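Long-range contact in glycerophosphodiester phosphodiesterase (PDB 3NO3), which belongs to the TIM-barrel family of glycerophosphodiester phosphodiesterases and holds a magnesium ion at a site of three acidic side chains: residues Ala30-Leu44 with Leu95-His107. Residues are numbered along the deposited sequence; the frame is centred on the assembly and turned at random. Where two conformers were deposited one is given.
Sequences ASEIGAYGSEFDVHL and LKNIRLIFELKSH. With MG (magnesium ion), chain B.
Glu39, Asp41 and Glu103 meet on one magnesium ion above two neighbouring parallel strands, 37-44 and 99-104, of a TIM barrel. Seven backbone hydrogen bonds join the strands and their flanks in an unbroken ladder from Arg99 N to Tyr36 O through to Lys105 N to Val42 O. The metal takes Glu39 OE2, Asp41 OD1 and Glu103 OE1, the last at 2.0 Å, plus two waters and one further atom from outside the two segments. Asp41 OD1 and Glu103 OE1 consequently sit 2.9 Å apart, a closeness of acidic oxygens that the cation presumably offsets; their carboxylates are turned nearly perpendicular, at 86°. Glu103 reaches up as an extended chain, whereas Glu39 bends at chi2 (-98°) to bring its carboxylate over. The second oxygens are also used: a metal-bound water donates to Glu39 OE1 and Asp41 OD2, which further accept from Arg11 N and Asn22 ND2.

The other face of the sheet is largely apolar and is covered by helices 85-94 and 110-126. There Val42 CG2 rests over the face of the Phe102 ring, 3.9 Å from its centroid, and Phe102 CA lies over the Phe40 ring.

At the N-terminal end, Asn97 ND2 donates to Ser31 O at 2.9 Å, while Gly34 N reaches that carbonyl from its opposite face within a Schellman motif. Two waters bridge Asn97 O to Ala35 O and Tyr36 O. Past the far end of strand 99-104 an imidazole replaces a backbone acceptor: Leu44 N donates to His107 NE2 at 3.0 Å, lying only 5° out of the ring plane.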
loop_
_atom_site.group_PDB
_atom_site.type_symbol
_atom_site.label_atom_id
_atom_site.label_comp_id
_atom_site.label_asym_id
_atom_site.label_seq_id
_atom_site.Cartn_x
_atom_site.Cartn_y
_atom_site.Cartn_z
ATOM N N ALA A 30 -8.457 10.061 -3.557
ATOM C CA ALA A 30 -8.849 8.633 -3.355
ATOM C C ALA A 30 -10.121 8.485 -2.518
ATOM O O ALA A 30 -11.032 7.714 -2.872
ATOM C CB ALA A 30 -7.717 7.821 -2.734
ATOM N N SER A 31 -10.186 9.236 -1.430
ATOM C CA SER A 31 -11.405 9.347 -0.602
ATOM C C SER A 31 -12.572 9.930 -1.374
ATOM O O SER A 31 -13.673 9.373 -1.297
ATOM C CB SER A 31 -11.133 10.179 0.658
ATOM O OG SER A 31 -12.336 10.412 1.390
ATOM N N GLU A 32 -12.342 11.017 -2.114
ATOM C CA GLU A 32 -13.401 11.699 -2.884
ATOM C C GLU A 32 -14.080 10.775 -3.913
ATOM O O GLU A 32 -15.317 10.810 -4.073
ATOM C CB GLU A 32 -12.876 13.005 -3.511
ATOM C CG GLU A 32 -13.994 13.943 -4.085
ATOM C CD GLU A 32 -13.493 15.344 -4.550
ATOM O OE1 GLU A 32 -12.301 15.426 -4.886
ATOM O OE2 GLU A 32 -14.311 16.344 -4.618
ATOM N N ILE A 33 -13.300 9.932 -4.586
ATOM C CA ILE A 33 -13.880 8.927 -5.512
ATOM C C ILE A 33 -14.480 7.672 -4.848
ATOM O O ILE A 33 -14.995 6.813 -5.542
ATOM C CB ILE A 33 -12.918 8.556 -6.678
ATOM C CG1 ILE A 33 -11.733 7.746 -6.210
ATOM C CG2 ILE A 33 -12.473 9.858 -7.459
ATOM C CD1 ILE A 33 -10.915 7.169 -7.338
ATOM N N GLY A 34 -14.341 7.522 -3.534
ATOM C CA GLY A 34 -14.819 6.347 -2.834
ATOM C C GLY A 34 -14.054 5.068 -3.106
ATOM O O GLY A 34 -14.631 3.994 -3.113
ATOM N N ALA A 35 -12.752 5.165 -3.349
ATOM C CA ALA A 35 -11.935 3.956 -3.499
ATOM C C ALA A 35 -11.932 3.224 -2.154
ATOM O O ALA A 35 -12.051 3.885 -1.109
ATOM C CB ALA A 35 -10.513 4.323 -3.958
ATOM N N TYR A 36 -11.842 1.888 -2.189
ATOM C CA TYR A 36 -11.686 1.090 -0.979
ATOM C C TYR A 36 -10.484 1.542 -0.148
ATOM O O TYR A 36 -10.583 1.743 1.072
ATOM C CB TYR A 36 -11.524 -0.413 -1.302
ATOM C CG TYR A 36 -11.232 -1.247 -0.057
ATOM C CD1 TYR A 36 -12.261 -1.587 0.816
ATOM C CD2 TYR A 36 -9.930 -1.643 0.271
ATOM C CE1 TYR A 36 -12.013 -2.313 1.969
ATOM C CE2 TYR A 36 -9.676 -2.359 1.445
ATOM C CZ TYR A 36 -10.713 -2.694 2.263
ATOM O OH TYR A 36 -10.475 -3.391 3.422
ATOM N N GLY A 37 -9.347 1.678 -0.817
ATOM C CA GLY A 37 -8.125 2.078 -0.172
ATOM C C GLY A 37 -7.249 3.023 -0.926
ATOM O O GLY A 37 -7.380 3.202 -2.146
ATOM N N SER A 38 -6.366 3.660 -0.160
ATOM C CA SER A 38 -5.333 4.547 -0.675
ATOM C C SER A 38 -3.979 4.035 -0.186
ATOM O O SER A 38 -3.744 3.932 1.027
ATOM C CB SER A 38 -5.561 5.984 -0.215
ATOM O OG SER A 38 -4.927 6.910 -1.105
ATOM N N GLU A 39 -3.099 3.719 -1.140
ATOM C CA GLU A 39 -1.758 3.197 -0.865
ATOM C C GLU A 39 -0.732 4.328 -0.841
ATOM O O GLU A 39 -0.856 5.341 -1.569
ATOM C CB GLU A 39 -1.397 2.127 -1.893
ATOM C CG GLU A 39 -0.089 1.396 -1.625
ATOM C CD GLU A 39 1.118 1.900 -2.399
ATOM O OE1 GLU A 39 1.079 2.920 -3.140
ATOM O OE2 GLU A 39 2.166 1.183 -2.343
ATOM N N PHE A 40 0.251 4.154 0.036
ATOM C CA PHE A 40 1.333 5.107 0.170
ATOM C C PHE A 40 2.607 4.429 0.687
ATOM O O PHE A 40 2.528 3.385 1.340
ATOM C CB PHE A 40 0.858 6.299 1.044
ATOM C CG PHE A 40 0.388 5.896 2.389
ATOM C CD1 PHE A 40 1.275 5.819 3.450
ATOM C CD2 PHE A 40 -0.943 5.568 2.614
ATOM C CE1 PHE A 40 0.827 5.424 4.695
ATOM C CE2 PHE A 40 -1.379 5.179 3.861
ATOM C CZ PHE A 40 -0.484 5.109 4.902
ATOM N N ASP A 41 3.765 5.041 0.374
ATOM C CA ASP A 41 5.063 4.464 0.643
ATOM C C ASP A 41 5.789 5.209 1.757
ATOM O O ASP A 41 5.838 6.437 1.759
ATOM C CB ASP A 41 5.893 4.501 -0.621
ATOM C CG ASP A 41 5.184 3.881 -1.774
ATOM O OD1 ASP A 41 4.897 2.668 -1.687
ATOM O OD2 ASP A 41 4.923 4.547 -2.801
ATOM N N VAL A 42 6.351 4.468 2.701
ATOM C CA VAL A 42 6.916 5.061 3.925
ATOM C C VAL A 42 8.400 4.685 4.110
ATOM O O VAL A 42 8.754 3.520 3.979
ATOM C CB VAL A 42 6.103 4.649 5.129
ATOM C CG1 VAL A 42 6.681 5.315 6.456
ATOM C CG2 VAL A 42 4.599 4.997 4.912
ATOM N N HIS A 43 9.240 5.693 4.401
ATOM C CA HIS A 43 10.645 5.519 4.800
ATOM C C HIS A 43 10.881 6.120 6.197
ATOM O O HIS A 43 10.232 7.095 6.580
ATOM C CB HIS A 43 11.573 6.313 3.911
ATOM C CG HIS A 43 11.525 5.983 2.464
ATOM N ND1 HIS A 43 12.466 5.183 1.862
ATOM C CD2 HIS A 43 10.726 6.445 1.472
ATOM C CE1 HIS A 43 12.207 5.112 0.569
ATOM N NE2 HIS A 43 11.149 5.857 0.307
ATOM N N LEU A 44 11.877 5.587 6.875
ATOM C CA LEU A 44 12.456 6.074 8.103
ATOM C C LEU A 44 13.753 6.850 7.755
ATOM O O LEU A 44 14.714 6.285 7.165
ATOM C CB LEU A 44 12.756 4.905 9.067
ATOM C CG LEU A 44 13.035 5.268 10.528
ATOM C CD1 LEU A 44 11.798 5.938 11.227
ATOM C CD2 LEU A 44 13.553 3.984 11.315
ATOM N N LEU A 95 -10.767 11.390 6.984
ATOM C CA LEU A 95 -11.327 10.715 5.806
ATOM C C LEU A 95 -11.786 9.305 6.185
ATOM O O LEU A 95 -11.033 8.317 6.053
ATOM C CB LEU A 95 -10.286 10.680 4.683
ATOM C CG LEU A 95 -9.761 12.027 4.173
ATOM C CD1 LEU A 95 -8.540 11.750 3.288
ATOM C CD2 LEU A 95 -10.831 12.836 3.444
ATOM N N LYS A 96 -13.030 9.218 6.659
ATOM C CA LYS A 96 -13.512 8.021 7.364
ATOM C C LYS A 96 -13.795 6.778 6.498
ATOM O O LYS A 96 -13.695 5.642 6.957
ATOM C CB LYS A 96 -14.788 8.365 8.168
ATOM C CG LYS A 96 -14.608 9.469 9.240
ATOM C CD LYS A 96 -13.579 9.106 10.309
ATOM C CE LYS A 96 -13.493 10.208 11.433
ATOM N NZ LYS A 96 -12.492 9.865 12.505
ATOM N N ASN A 97 -14.123 7.013 5.249
ATOM C CA ASN A 97 -14.488 5.958 4.325
ATOM C C ASN A 97 -13.325 5.071 3.796
ATOM O O ASN A 97 -13.596 4.098 3.100
ATOM C CB ASN A 97 -15.208 6.618 3.115
ATOM C CG ASN A 97 -14.270 7.614 2.323
ATOM O OD1 ASN A 97 -13.286 8.153 2.900
ATOM N ND2 ASN A 97 -14.603 7.875 1.036
ATOM N N ILE A 98 -12.063 5.390 4.074
ATOM C CA ILE A 98 -10.991 4.786 3.297
ATOM C C ILE A 98 -9.980 4.007 4.137
ATOM O O ILE A 98 -9.635 4.396 5.235
ATOM C CB ILE A 98 -10.343 5.840 2.388
ATOM C CG1 ILE A 98 -9.641 5.193 1.185
ATOM C CG2 ILE A 98 -9.431 6.780 3.153
ATOM C CD1 ILE A 98 -9.706 6.099 -0.033
ATOM N N ARG A 99 -9.592 2.865 3.595
ATOM C CA ARG A 99 -8.599 1.984 4.160
ATOM C C ARG A 99 -7.206 2.507 3.792
ATOM O O ARG A 99 -7.000 2.964 2.665
ATOM C CB ARG A 99 -8.782 0.609 3.539
ATOM C CG ARG A 99 -8.216 -0.495 4.310
ATOM C CD ARG A 99 -9.165 -0.873 5.406
ATOM N NE ARG A 99 -8.531 -1.914 6.175
ATOM C CZ ARG A 99 -8.986 -2.401 7.307
ATOM N NH1 ARG A 99 -10.162 -1.989 7.826
ATOM N NH2 ARG A 99 -8.276 -3.372 7.888
ATOM N N LEU A 100 -6.267 2.431 4.732
ATOM C CA LEU A 100 -4.914 2.925 4.539
ATOM C C LEU A 100 -4.006 1.748 4.218
ATOM O O LEU A 100 -3.842 0.866 5.036
ATOM C CB LEU A 100 -4.477 3.702 5.783
ATOM C CG LEU A 100 -5.432 4.859 6.169
ATOM C CD1 LEU A 100 -4.847 5.590 7.328
ATOM C CD2 LEU A 100 -5.651 5.850 4.952
ATOM N N ILE A 101 -3.471 1.712 2.993
ATOM C CA ILE A 101 -2.623 0.630 2.525
ATOM C C ILE A 101 -1.170 1.125 2.621
ATOM O O ILE A 101 -0.692 1.839 1.774
ATOM C CB ILE A 101 -2.989 0.150 1.093
ATOM C CG1 ILE A 101 -4.500 -0.139 0.957
ATOM C CG2 ILE A 101 -2.182 -1.078 0.749
ATOM C CD1 ILE A 101 -5.095 -1.157 1.943
ATOM N N PHE A 102 -0.493 0.746 3.703
ATOM C CA PHE A 102 0.743 1.351 4.176
ATOM C C PHE A 102 1.851 0.454 3.674
ATOM O O PHE A 102 2.015 -0.644 4.200
ATOM C CB PHE A 102 0.646 1.344 5.717
ATOM C CG PHE A 102 1.771 2.017 6.498
ATOM C CD1 PHE A 102 3.126 1.657 6.388
ATOM C CD2 PHE A 102 1.435 2.941 7.478
ATOM C CE1 PHE A 102 4.087 2.241 7.179
ATOM C CE2 PHE A 102 2.395 3.536 8.263
ATOM C CZ PHE A 102 3.711 3.202 8.115
ATOM N N GLU A 103 2.582 0.893 2.651
ATOM C CA GLU A 103 3.788 0.198 2.227
ATOM C C GLU A 103 5.000 0.693 3.025
ATOM O O GLU A 103 5.404 1.853 2.871
ATOM C CB GLU A 103 4.062 0.315 0.724
ATOM C CG GLU A 103 5.303 -0.505 0.364
ATOM C CD GLU A 103 5.655 -0.567 -1.120
ATOM O OE1 GLU A 103 4.823 -0.243 -2.001
ATOM O OE2 GLU A 103 6.776 -1.017 -1.401
ATOM N N LEU A 104 5.602 -0.166 3.839
ATOM C CA LEU A 104 6.917 0.192 4.418
ATOM C C LEU A 104 7.990 -0.188 3.381
ATOM O O LEU A 104 8.119 -1.368 2.993
ATOM C CB LEU A 104 7.202 -0.494 5.748
ATOM C CG LEU A 104 8.418 -0.022 6.531
ATOM C CD1 LEU A 104 8.321 1.528 6.895
ATOM C CD2 LEU A 104 8.632 -0.932 7.795
ATOM N N LYS A 105 8.760 0.801 2.959
ATOM C CA LYS A 105 9.894 0.582 2.039
ATOM C C LYS A 105 10.973 -0.230 2.711
ATOM O O LYS A 105 11.071 -0.253 3.949
ATOM C CB LYS A 105 10.461 1.911 1.596
ATOM C CG LYS A 105 9.483 2.778 0.776
ATOM C CD LYS A 105 9.184 2.216 -0.625
ATOM C CE LYS A 105 10.430 2.086 -1.543
ATOM N NZ LYS A 105 9.990 2.036 -2.979
ATOM N N SER A 106 11.768 -0.915 1.909
ATOM C CA SER A 106 12.865 -1.724 2.409
ATOM C C SER A 106 14.011 -0.845 2.962
ATOM O O SER A 106 14.477 0.095 2.268
ATOM C CB SER A 106 13.416 -2.607 1.285
ATOM O OG SER A 106 14.349 -3.545 1.791
ATOM N N HIS A 107 14.469 -1.182 4.176
ATOM C CA HIS A 107 15.566 -0.528 4.868
ATOM C C HIS A 107 16.809 -1.360 4.768
ATOM O O HIS A 107 16.792 -2.446 4.162
ATOM C CB HIS A 107 15.145 -0.143 6.310
ATOM C CG HIS A 107 14.134 0.947 6.318
ATOM N ND1 HIS A 107 12.874 0.764 5.803
ATOM C CD2 HIS A 107 14.221 2.245 6.670
ATOM C CE1 HIS A 107 12.221 1.915 5.847
ATOM N NE2 HIS A 107 13.019 2.831 6.363
HETATM MG MG MG B . 4.142 1.305 -3.066
HETATM O O HOH W 1 -13.917 4.720 0.428
HETATM O O HOH W 2 -12.793 1.431 2.679
HETATM O O HOH W 3 3.504 2.976 -4.268
HETATM O O HOH W 4 5.976 1.458 -4.158
#